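ABC transporter substrate-binding protein (Bradyrhizobium japonicum, PDB 4I1D) probably serves as the periplasmic solute-binding component of an ABC transporter, possibly for polyamines such as putrescine and spermidine. Local coordinates at residues 158-166 against 298-306; 166-177 against 314-323. One frame throughout, in Å; residues are numbered along the deposited sequence.

Interaction 1 of 2, residues 158-166 against 298-306. With SO4 (sulfate ion), chain H.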
loop_
_atom_site.group_PDB
_atom_site.type_symbol
_atom_site.label_atom_id
_atom_site.label_comp_id
_atom_site.label_asym_id
_atom_site.label_seq_id
_atom_site.Cartn_x
_atom_site.Cartn_y
_atom_site.Cartn_z
ATOM N N PRO A 158 -23.966 -3.678 39.606
ATOM C CA PRO A 158 -24.241 -2.538 38.726
ATOM C C PRO A 158 -23.823 -1.192 39.320
ATOM O O PRO A 158 -23.386 -0.306 38.585
ATOM C CB PRO A 158 -25.766 -2.594 38.552
ATOM C CG PRO A 158 -26.092 -4.022 38.653
ATOM C CD PRO A 158 -25.133 -4.575 39.707
ATOM N N ASP A 159 -23.956 -1.036 40.629
ATOM C CA ASP A 159 -23.657 0.254 41.245
ATOM C C ASP A 159 -22.228 0.331 41.795
ATOM O O ASP A 159 -21.872 1.284 42.483
ATOM C CB ASP A 159 -24.678 0.579 42.338
ATOM C CG ASP A 159 -24.683 -0.448 43.455
ATOM O OD1 ASP A 159 -24.197 -1.579 43.227
ATOM O OD2 ASP A 159 -25.176 -0.125 44.558
ATOM N N LYS A 160 -21.406 -0.666 41.476
ATOM C CA LYS A 160 -20.007 -0.662 41.897
ATOM C C LYS A 160 -19.031 -0.715 40.713
ATOM O O LYS A 160 -17.861 -1.043 40.882
ATOM C CB LYS A 160 -19.739 -1.846 42.826
ATOM C CG LYS A 160 -20.547 -1.841 44.118
ATOM C CD LYS A 160 -20.042 -0.791 45.103
ATOM C CE LYS A 160 -20.657 -0.993 46.486
ATOM N NZ LYS A 160 -20.076 -0.081 47.511
ATOM N N LEU A 161 -19.510 -0.386 39.520
ATOM C CA LEU A 161 -18.705 -0.534 38.312
ATOM C C LEU A 161 -17.549 0.455 38.169
ATOM O O LEU A 161 -16.450 0.076 37.764
ATOM C CB LEU A 161 -19.600 -0.447 37.074
ATOM C CG LEU A 161 -20.440 -1.694 36.825
ATOM C CD1 LEU A 161 -21.577 -1.385 35.892
ATOM C CD2 LEU A 161 -19.557 -2.786 36.263
ATOM N N TYR A 162 -17.799 1.724 38.476
ATOM C CA TYR A 162 -16.839 2.782 38.166
ATOM C C TYR A 162 -15.896 3.086 39.334
ATOM O O TYR A 162 -16.293 3.008 40.493
ATOM C CB TYR A 162 -17.577 4.047 37.689
ATOM C CG TYR A 162 -18.405 3.821 36.437
ATOM C CD1 TYR A 162 -17.816 3.838 35.179
ATOM C CD2 TYR A 162 -19.772 3.581 36.515
ATOM C CE1 TYR A 162 -18.561 3.625 34.030
ATOM C CE2 TYR A 162 -20.535 3.366 35.362
ATOM C CZ TYR A 162 -19.923 3.388 34.126
ATOM O OH TYR A 162 -20.665 3.179 32.983
ATOM N N PRO A 163 -14.626 3.397 39.034
ATOM C CA PRO A 163 -14.008 3.391 37.701
ATOM C C PRO A 163 -13.878 1.971 37.156
ATOM O O PRO A 163 -13.631 1.059 37.937
ATOM C CB PRO A 163 -12.619 3.984 37.960
ATOM C CG PRO A 163 -12.346 3.689 39.427
ATOM C CD PRO A 163 -13.680 3.807 40.092
ATOM N N LEU A 164 -14.048 1.779 35.848
ATOM C CA LEU A 164 -14.086 0.429 35.287
ATOM C C LEU A 164 -12.740 -0.275 35.393
ATOM O O LEU A 164 -11.703 0.315 35.115
ATOM C CB LEU A 164 -14.537 0.441 33.822
ATOM C CG LEU A 164 -15.945 0.954 33.502
ATOM C CD1 LEU A 164 -16.243 0.795 32.023
ATOM C CD2 LEU A 164 -17.020 0.255 34.330
ATOM N N ASP A 165 -12.762 -1.541 35.803
ATOM C CA ASP A 165 -11.576 -2.382 35.711
ATOM C C ASP A 165 -11.494 -2.887 34.271
ATOM O O ASP A 165 -12.107 -3.905 33.918
ATOM C CB ASP A 165 -11.672 -3.555 36.682
ATOM C CG ASP A 165 -10.413 -4.418 36.699
ATOM O OD1 ASP A 165 -9.593 -4.318 35.757
ATOM O OD2 ASP A 165 -10.254 -5.207 37.663
ATOM N N VAL A 166 -10.737 -2.165 33.445
ATOM C CA VAL A 166 -10.731 -2.401 32.001
ATOM C C VAL A 166 -10.077 -3.721 31.586
ATOM O O VAL A 166 -10.628 -4.439 30.747
ATOM C CB VAL A 166 -10.153 -1.199 31.214
ATOM C CG1 VAL A 166 -10.318 -1.420 29.715
ATOM C CG2 VAL A 166 -10.879 0.074 31.616
ATOM N N GLN A 298 -30.589 -1.130 37.243
ATOM C CA GLN A 298 -29.634 -0.869 36.164
ATOM C C GLN A 298 -28.328 -0.223 36.597
ATOM O O GLN A 298 -28.235 0.372 37.668
ATOM C CB GLN A 298 -30.267 0.028 35.107
ATOM C CG GLN A 298 -31.328 -0.649 34.269
ATOM C CD GLN A 298 -31.978 0.317 33.294
ATOM O OE1 GLN A 298 -31.414 0.635 32.241
ATOM N NE2 GLN A 298 -33.165 0.798 33.647
ATOM N N ALA A 299 -27.322 -0.338 35.737
ATOM C CA ALA A 299 -26.100 0.427 35.898
ATOM C C ALA A 299 -26.305 1.810 35.282
ATOM O O ALA A 299 -26.680 1.945 34.113
ATOM C CB ALA A 299 -24.945 -0.282 35.233
ATOM N N LEU A 300 -26.076 2.842 36.079
ATOM C CA LEU A 300 -26.158 4.187 35.570
ATOM C C LEU A 300 -24.813 4.552 34.955
ATOM O O LEU A 300 -23.813 4.692 35.662
ATOM C CB LEU A 300 -26.512 5.145 36.709
ATOM C CG LEU A 300 -26.740 6.595 36.289
ATOM C CD1 LEU A 300 -27.886 6.714 35.260
ATOM C CD2 LEU A 300 -27.019 7.435 37.524
HETATM N N MSE A 301 -24.776 4.693 33.638
HETATM C CA MSE A 301 -23.520 5.024 32.969
HETATM C C MSE A 301 -22.890 6.301 33.522
HETATM O O MSE A 301 -23.563 7.325 33.664
HETATM C CB MSE A 301 -23.708 5.160 31.459
HETATM C CG MSE A 301 -22.444 5.670 30.757
HETATM SE SE MSE A 301 -22.396 5.212 28.861
HETATM C CE MSE A 301 -22.559 3.281 29.073
ATOM N N SER A 302 -21.600 6.228 33.841
ATOM C CA SER A 302 -20.825 7.399 34.259
ATOM C C SER A 302 -20.141 8.065 33.065
ATOM O O SER A 302 -19.099 7.601 32.583
ATOM C CB SER A 302 -19.765 7.000 35.304
ATOM O OG SER A 302 -18.941 8.101 35.655
ATOM N N TYR A 303 -20.738 9.149 32.585
ATOM C CA TYR A 303 -20.151 9.952 31.520
ATOM C C TYR A 303 -18.875 10.665 31.954
ATOM O O TYR A 303 -18.006 10.926 31.131
ATOM C CB TYR A 303 -21.194 10.926 30.948
ATOM C CG TYR A 303 -22.280 10.144 30.269
ATOM C CD1 TYR A 303 -22.009 9.433 29.103
ATOM C CD2 TYR A 303 -23.549 10.047 30.823
ATOM C CE1 TYR A 303 -22.987 8.680 28.481
ATOM C CE2 TYR A 303 -24.531 9.297 30.216
ATOM C CZ TYR A 303 -24.250 8.614 29.043
ATOM O OH TYR A 303 -25.234 7.862 28.426
ATOM N N ALA A 304 -18.760 10.958 33.244
ATOM C CA ALA A 304 -17.517 11.496 33.778
ATOM C C ALA A 304 -16.383 10.485 33.589
ATOM O O ALA A 304 -15.270 10.859 33.242
ATOM C CB ALA A 304 -17.671 11.865 35.255
ATOM N N TRP A 305 -16.659 9.206 33.807
ATOM C CA TRP A 305 -15.611 8.201 33.596
ATOM C C TRP A 305 -15.274 8.051 32.111
ATOM O O TRP A 305 -14.097 8.101 31.739
ATOM C CB TRP A 305 -15.950 6.834 34.207
ATOM C CG TRP A 305 -14.777 5.859 34.076
ATOM C CD1 TRP A 305 -13.736 5.698 34.953
ATOM C CD2 TRP A 305 -14.525 4.953 32.987
ATOM N NE1 TRP A 305 -12.859 4.743 34.481
ATOM C CE2 TRP A 305 -13.323 4.272 33.278
ATOM C CE3 TRP A 305 -15.200 4.651 31.802
ATOM C CZ2 TRP A 305 -12.783 3.313 32.426
ATOM C CZ3 TRP A 305 -14.662 3.688 30.955
ATOM C CH2 TRP A 305 -13.467 3.031 31.274
ATOM N N TRP A 306 -16.300 7.894 31.267
ATOM C CA TRP A 306 -16.079 7.688 29.835
ATOM C C TRP A 306 -15.375 8.846 29.125
ATOM O O TRP A 306 -14.655 8.633 28.146
ATOM C CB TRP A 306 -17.383 7.336 29.109
ATOM C CG TRP A 306 -17.684 5.894 29.217
ATOM C CD1 TRP A 306 -18.660 5.316 29.964
ATOM C CD2 TRP A 306 -16.967 4.828 28.588
ATOM N NE1 TRP A 306 -18.607 3.945 29.830
ATOM C CE2 TRP A 306 -17.573 3.622 28.991
ATOM C CE3 TRP A 306 -15.870 4.775 27.721
ATOM C CZ2 TRP A 306 -17.130 2.375 28.546
ATOM C CZ3 TRP A 306 -15.426 3.530 27.285
ATOM C CH2 TRP A 306 -16.056 2.353 27.697
HETATM S S SO4 H . -21.597 11.135 35.468
HETATM O O1 SO4 H . -22.834 10.516 34.990
HETATM O O2 SO4 H . -21.653 12.571 35.198
HETATM O O3 SO4 H . -21.420 10.882 36.899
HETATM O O4 SO4 H . -20.457 10.551 34.767
HETATM O O HOH W 1 -10.506 2.896 35.129
#
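Y162 and W305 carry this contact, in which the loop leading into helix 166-176 of a periplasmic-binding-protein fold lies against the chain running from strand 299-300 into helix 303-306. CH-pi packing comes first. S302 CB sits squarely over one face of the Y162 ring, 3.5 Å from its centroid and 4° off the normal. L164 does the same to W305: its CG stands 3.9 Å from the centroid of the six-membered ring, while CD1 reaches on to W306 CZ2. The rings of Y162 and W305 meet obliquely, planes 50° apart.

Aliphatic contacts flank the aromatics. L161 CD1 touches A299 CB at 3.6 Å, P158 CB packs on the same A299 CB, and V166 CG2 comes in at the edge of W305. The W305 ring reaches the loop because its CG is anti to the backbone N (chi1 -175°).

No clear hydrogen bond joins the segments directly. The Y162 hydroxyl and W306 NE1 both bond to OE1 of E148. S302 N-caps helix 303-306, OG accepting from W305 N and donating to O4 of a sulfate, probably from the crystallisation liquor, at 3.0 Å. One water accepts from W305 NE1 at 3.1 Å and donates to L164 O at 2.8 Å.

Interaction 2 of 2, residues 166-177 against 314-323; sequences VDRAFKKLEEIK and AEKRWASFMQ. With ACT (acetate ion), chain S; SO4 (sulfate ion), chain G.
V166, at the start of helix 166-176, meets A314 inside helix 309-321; the axes of 166-176 and 314-321 approach to 11.5 Å and run roughly parallel, 25° apart. V166 CG1 also lies over one face of the R317 guanidinium. Next, D167 forms a salt bridge with R317, both end nitrogens converging on OD1, NH2 at 2.9 Å and NH1 at 3.0 Å. The guanidinium holds OD1 nearly in its own plane, but the carboxylate is turned 61° from it. An acetate ion, probably from the crystallisation liquor, takes R317 NE and NH2 along another edge.

F170 is a knob in the hole formed by A314, R317, W318 and F321. Its CE2 meets W318 CE3 rim to rim at 3.5 Å, and CD2 lies over one face of F321, toward its rim, the two rings oblique, completing an aromatic cluster. One turn on, L173 CB touches F321 CZ and its CD1 comes to the edge of W318. E174 passes alongside F321, OE2 near CE2.

K177, extended beyond CG, puts NZ over the opposite face of F321, 4.3 Å from the centroid in a cation-pi contact. The same NZ donates to F321 O at 2.8 Å, in the carbonyl plane, and forms a salt bridge with D167 of a second subunit. Helix 146-153 packs L147 and A150 on L173, and strand 182-184 presents W183 to K177 and W318.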
loop_
_atom_site.group_PDB
_atom_site.type_symbol
_atom_site.label_atom_id
_atom_site.label_comp_id
_atom_site.label_asym_id
_atom_site.label_seq_id
_atom_site.Cartn_x
_atom_site.Cartn_y
_atom_site.Cartn_z
ATOM N N VAL A 166 -10.737 -2.165 33.445
ATOM C CA VAL A 166 -10.731 -2.401 32.001
ATOM C C VAL A 166 -10.077 -3.721 31.586
ATOM O O VAL A 166 -10.628 -4.439 30.747
ATOM C CB VAL A 166 -10.153 -1.199 31.214
ATOM C CG1 VAL A 166 -10.318 -1.420 29.715
ATOM C CG2 VAL A 166 -10.879 0.074 31.616
ATOM N N ASP A 167 -8.926 -4.052 32.171
ATOM C CA ASP A 167 -8.303 -5.358 31.917
ATOM C C ASP A 167 -9.301 -6.483 32.177
ATOM O O ASP A 167 -9.471 -7.379 31.361
ATOM C CB ASP A 167 -7.069 -5.582 32.801
ATOM C CG ASP A 167 -5.925 -4.643 32.467
ATOM O OD1 ASP A 167 -6.056 -3.844 31.513
ATOM O OD2 ASP A 167 -4.883 -4.707 33.160
ATOM N N ARG A 168 -9.947 -6.425 33.335
ATOM C CA ARG A 168 -10.935 -7.417 33.729
ATOM C C ARG A 168 -12.089 -7.497 32.718
ATOM O O ARG A 168 -12.564 -8.578 32.376
ATOM C CB ARG A 168 -11.459 -7.072 35.119
ATOM C CG ARG A 168 -12.426 -8.067 35.697
ATOM C CD ARG A 168 -12.885 -7.628 37.073
ATOM N NE ARG A 168 -13.793 -8.604 37.662
ATOM C CZ ARG A 168 -14.340 -8.476 38.863
ATOM N NH1 ARG A 168 -14.070 -7.405 39.599
ATOM N NH2 ARG A 168 -15.156 -9.415 39.328
ATOM N N ALA A 169 -12.535 -6.358 32.220
ATOM C CA ALA A 169 -13.620 -6.391 31.249
ATOM C C ALA A 169 -13.184 -7.065 29.938
ATOM O O ALA A 169 -13.933 -7.867 29.374
ATOM C CB ALA A 169 -14.127 -5.017 30.994
ATOM N N PHE A 170 -11.981 -6.737 29.458
ATOM C CA PHE A 170 -11.469 -7.319 28.214
ATOM C C PHE A 170 -11.206 -8.820 28.349
ATOM O O PHE A 170 -11.444 -9.587 27.415
ATOM C CB PHE A 170 -10.218 -6.583 27.706
ATOM C CG PHE A 170 -10.535 -5.311 26.940
ATOM C CD1 PHE A 170 -10.115 -4.069 27.407
ATOM C CD2 PHE A 170 -11.258 -5.362 25.754
ATOM C CE1 PHE A 170 -10.408 -2.894 26.698
ATOM C CE2 PHE A 170 -11.563 -4.194 25.043
ATOM C CZ PHE A 170 -11.137 -2.959 25.519
ATOM N N LYS A 171 -10.733 -9.246 29.511
ATOM C CA LYS A 171 -10.508 -10.667 29.703
ATOM C C LYS A 171 -11.848 -11.396 29.581
ATOM O O LYS A 171 -11.962 -12.422 28.902
ATOM C CB LYS A 171 -9.840 -10.955 31.052
ATOM C CG LYS A 171 -9.371 -12.395 31.172
ATOM C CD LYS A 171 -8.826 -12.736 32.548
ATOM C CE LYS A 171 -8.398 -14.204 32.599
ATOM N NZ LYS A 171 -7.906 -14.619 33.949
ATOM N N LYS A 172 -12.872 -10.841 30.218
ATOM C CA LYS A 172 -14.189 -11.463 30.212
ATOM C C LYS A 172 -14.775 -11.473 28.784
ATOM O O LYS A 172 -15.448 -12.418 28.369
ATOM C CB LYS A 172 -15.098 -10.739 31.211
ATOM C CG LYS A 172 -16.297 -11.528 31.688
ATOM C CD LYS A 172 -15.890 -12.722 32.541
ATOM C CE LYS A 172 -17.124 -13.482 32.976
ATOM N NZ LYS A 172 -16.831 -14.858 33.456
ATOM N N LEU A 173 -14.477 -10.436 28.017
ATOM C CA LEU A 173 -14.962 -10.367 26.643
ATOM C C LEU A 173 -14.241 -11.352 25.725
ATOM O O LEU A 173 -14.833 -11.885 24.779
ATOM C CB LEU A 173 -14.827 -8.947 26.098
ATOM C CG LEU A 173 -15.953 -8.016 26.528
ATOM C CD1 LEU A 173 -15.549 -6.574 26.272
ATOM C CD2 LEU A 173 -17.232 -8.375 25.772
ATOM N N GLU A 174 -12.959 -11.567 25.995
ATOM C CA GLU A 174 -12.172 -12.534 25.245
ATOM C C GLU A 174 -12.769 -13.919 25.424
ATOM O O GLU A 174 -12.851 -14.692 24.476
ATOM C CB GLU A 174 -10.711 -12.530 25.705
ATOM C CG GLU A 174 -9.782 -11.783 24.758
ATOM C CD GLU A 174 -9.764 -12.387 23.356
ATOM O OE1 GLU A 174 -9.995 -13.608 23.217
ATOM O OE2 GLU A 174 -9.518 -11.637 22.389
ATOM N N GLU A 175 -13.200 -14.221 26.643
ATOM C CA GLU A 175 -13.813 -15.509 26.933
ATOM C C GLU A 175 -15.073 -15.775 26.083
ATOM O O GLU A 175 -15.271 -16.886 25.600
ATOM C CB GLU A 175 -14.122 -15.635 28.431
ATOM C CG GLU A 175 -14.988 -16.845 28.781
ATOM C CD GLU A 175 -15.435 -16.880 30.241
ATOM O OE1 GLU A 175 -15.063 -15.968 31.016
ATOM O OE2 GLU A 175 -16.163 -17.833 30.605
ATOM N N ILE A 176 -15.906 -14.760 25.877
ATOM C CA ILE A 176 -17.209 -14.970 25.238
ATOM C C ILE A 176 -17.099 -14.917 23.713
ATOM O O ILE A 176 -17.942 -15.453 22.991
ATOM C CB ILE A 176 -18.240 -13.899 25.692
ATOM C CG1 ILE A 176 -19.685 -14.365 25.461
ATOM C CG2 ILE A 176 -18.016 -12.584 24.933
ATOM C CD1 ILE A 176 -19.973 -15.794 25.901
ATOM N N LYS A 177 -16.045 -14.265 23.241
ATOM C CA LYS A 177 -15.880 -13.922 21.828
ATOM C C LYS A 177 -16.192 -15.062 20.823
ATOM O O LYS A 177 -16.857 -14.834 19.807
ATOM C CB LYS A 177 -14.467 -13.378 21.617
ATOM C CG LYS A 177 -14.260 -12.577 20.365
ATOM C CD LYS A 177 -12.850 -12.027 20.349
ATOM C CE LYS A 177 -12.726 -10.847 19.392
ATOM N NZ LYS A 177 -11.322 -10.364 19.324
ATOM N N ALA A 314 -9.492 3.390 27.368
ATOM C CA ALA A 314 -10.322 2.205 27.159
ATOM C C ALA A 314 -10.828 2.134 25.715
ATOM O O ALA A 314 -10.761 1.077 25.080
ATOM C CB ALA A 314 -11.479 2.158 28.148
ATOM N N GLU A 315 -11.304 3.264 25.196
ATOM C CA GLU A 315 -11.810 3.323 23.822
ATOM C C GLU A 315 -10.733 2.945 22.817
ATOM O O GLU A 315 -10.994 2.168 21.903
ATOM C CB GLU A 315 -12.391 4.703 23.485
ATOM C CG GLU A 315 -13.673 5.021 24.228
ATOM C CD GLU A 315 -14.327 6.320 23.768
ATOM O OE1 GLU A 315 -14.856 6.352 22.634
ATOM O OE2 GLU A 315 -14.319 7.309 24.539
ATOM N N LYS A 316 -9.527 3.485 22.997
ATOM C CA LYS A 316 -8.423 3.193 22.087
ATOM C C LYS A 316 -8.058 1.710 22.067
ATOM O O LYS A 316 -7.523 1.211 21.078
ATOM C CB LYS A 316 -7.184 4.053 22.402
ATOM C CG LYS A 316 -7.425 5.550 22.220
ATOM C CD LYS A 316 -6.176 6.307 21.758
ATOM C CE LYS A 316 -6.519 7.776 21.447
ATOM N NZ LYS A 316 -5.418 8.545 20.768
ATOM N N ARG A 317 -8.339 1.002 23.155
ATOM C CA ARG A 317 -7.993 -0.418 23.220
ATOM C C ARG A 317 -8.962 -1.282 22.425
ATOM O O ARG A 317 -8.613 -2.389 22.035
ATOM C CB ARG A 317 -7.908 -0.920 24.669
ATOM C CG ARG A 317 -6.658 -0.438 25.401
ATOM C CD ARG A 317 -6.746 -0.663 26.890
ATOM N NE ARG A 317 -6.801 -2.081 27.215
ATOM C CZ ARG A 317 -6.693 -2.566 28.447
ATOM N NH1 ARG A 317 -6.520 -1.735 29.472
ATOM N NH2 ARG A 317 -6.751 -3.879 28.651
ATOM N N TRP A 318 -10.171 -0.771 22.189
ATOM C CA TRP A 318 -11.196 -1.555 21.509
ATOM C C TRP A 318 -10.706 -1.925 20.131
ATOM O O TRP A 318 -10.854 -3.063 19.695
ATOM C CB TRP A 318 -12.511 -0.781 21.373
ATOM C CG TRP A 318 -13.629 -1.664 20.914
ATOM C CD1 TRP A 318 -14.172 -1.727 19.661
ATOM C CD2 TRP A 318 -14.315 -2.640 21.701
ATOM N NE1 TRP A 318 -15.168 -2.674 19.625
ATOM C CE2 TRP A 318 -15.277 -3.250 20.864
ATOM C CE3 TRP A 318 -14.220 -3.055 23.034
ATOM C CZ2 TRP A 318 -16.134 -4.261 21.319
ATOM C CZ3 TRP A 318 -15.072 -4.055 23.488
ATOM C CH2 TRP A 318 -16.017 -4.646 22.632
ATOM N N ALA A 319 -10.119 -0.945 19.456
ATOM C CA ALA A 319 -9.685 -1.110 18.081
ATOM C C ALA A 319 -8.827 -2.354 17.933
ATOM O O ALA A 319 -9.039 -3.151 17.025
ATOM C CB ALA A 319 -8.935 0.134 17.600
ATOM N N SER A 320 -7.870 -2.530 18.837
ATOM C CA SER A 320 -6.965 -3.673 18.755
ATOM C C SER A 320 -7.599 -4.946 19.312
ATOM O O SER A 320 -7.211 -6.061 18.951
ATOM C CB SER A 320 -5.641 -3.370 19.461
ATOM O OG SER A 320 -5.821 -3.268 20.862
ATOM N N PHE A 321 -8.573 -4.788 20.198
ATOM C CA PHE A 321 -9.297 -5.950 20.702
ATOM C C PHE A 321 -10.074 -6.648 19.580
ATOM O O PHE A 321 -10.163 -7.865 19.561
ATOM C CB PHE A 321 -10.230 -5.560 21.846
ATOM C CG PHE A 321 -11.168 -6.657 22.263
ATOM C CD1 PHE A 321 -12.520 -6.579 21.969
ATOM C CD2 PHE A 321 -10.696 -7.768 22.940
ATOM C CE1 PHE A 321 -13.392 -7.584 22.359
ATOM C CE2 PHE A 321 -11.562 -8.781 23.328
ATOM C CZ PHE A 321 -12.906 -8.693 23.037
HETATM N N MSE A 322 -10.631 -5.881 18.645
HETATM C CA MSE A 322 -11.339 -6.464 17.502
HETATM C C MSE A 322 -10.446 -6.589 16.268
HETATM O O MSE A 322 -10.035 -5.583 15.696
HETATM C CB MSE A 322 -12.575 -5.639 17.165
HETATM C CG MSE A 322 -13.516 -5.437 18.349
HETATM SE SE MSE A 322 -14.337 -7.122 18.912
HETATM C CE MSE A 322 -15.389 -7.409 17.290
ATOM N N GLN A 323 -10.170 -7.833 15.868
ATOM C CA GLN A 323 -9.246 -8.171 14.770
ATOM C C GLN A 323 -7.860 -8.512 15.309
ATOM O O GLN A 323 -6.989 -7.647 15.392
ATOM C CB GLN A 323 -9.148 -7.065 13.702
ATOM C CG GLN A 323 -10.017 -7.289 12.458
ATOM C CD GLN A 323 -9.234 -7.821 11.259
ATOM O OE1 GLN A 323 -8.048 -8.144 11.365
ATOM N NE2 GLN A 323 -9.899 -7.909 10.107
HETATM C C ACT S . -6.715 -5.116 25.013
HETATM O O ACT S . -6.295 -3.934 24.944
HETATM O OXT ACT S . -6.944 -5.570 26.164
HETATM C CH3 ACT S . -6.928 -5.948 23.779
HETATM S S SO4 G . -15.768 -8.573 42.883
HETATM O O1 SO4 G . -17.062 -9.042 42.387
HETATM O O2 SO4 G . -15.446 -7.285 42.271
HETATM O O3 SO4 G . -15.822 -8.415 44.333
HETATM O O4 SO4 G . -14.728 -9.547 42.556
#

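How the interactions relate
V166 belongs to both contacts, and the two meet directly where W305 CH2 packs on A314 CB at 3.8 Å. Helix 303-306 is followed by helix 309-321 just as loop 158-166 leads into helix 166-176, so the same two runs of chain stay paired through both interactions. Both are partly buried. Interaction 1 is the deeper, with 7 of 13 touching residues buried against 4 of 12, its centre about 15 Å from the chain's centre against 22 Å; it relies on CH-pi and apolar packing, with a water and E148 as intermediaries. Interaction 2 has its own aromatic centre, but adds direct ionic and hydrogen bonds at its margin, where K177 is also bridged to D167 of a neighbouring subunit.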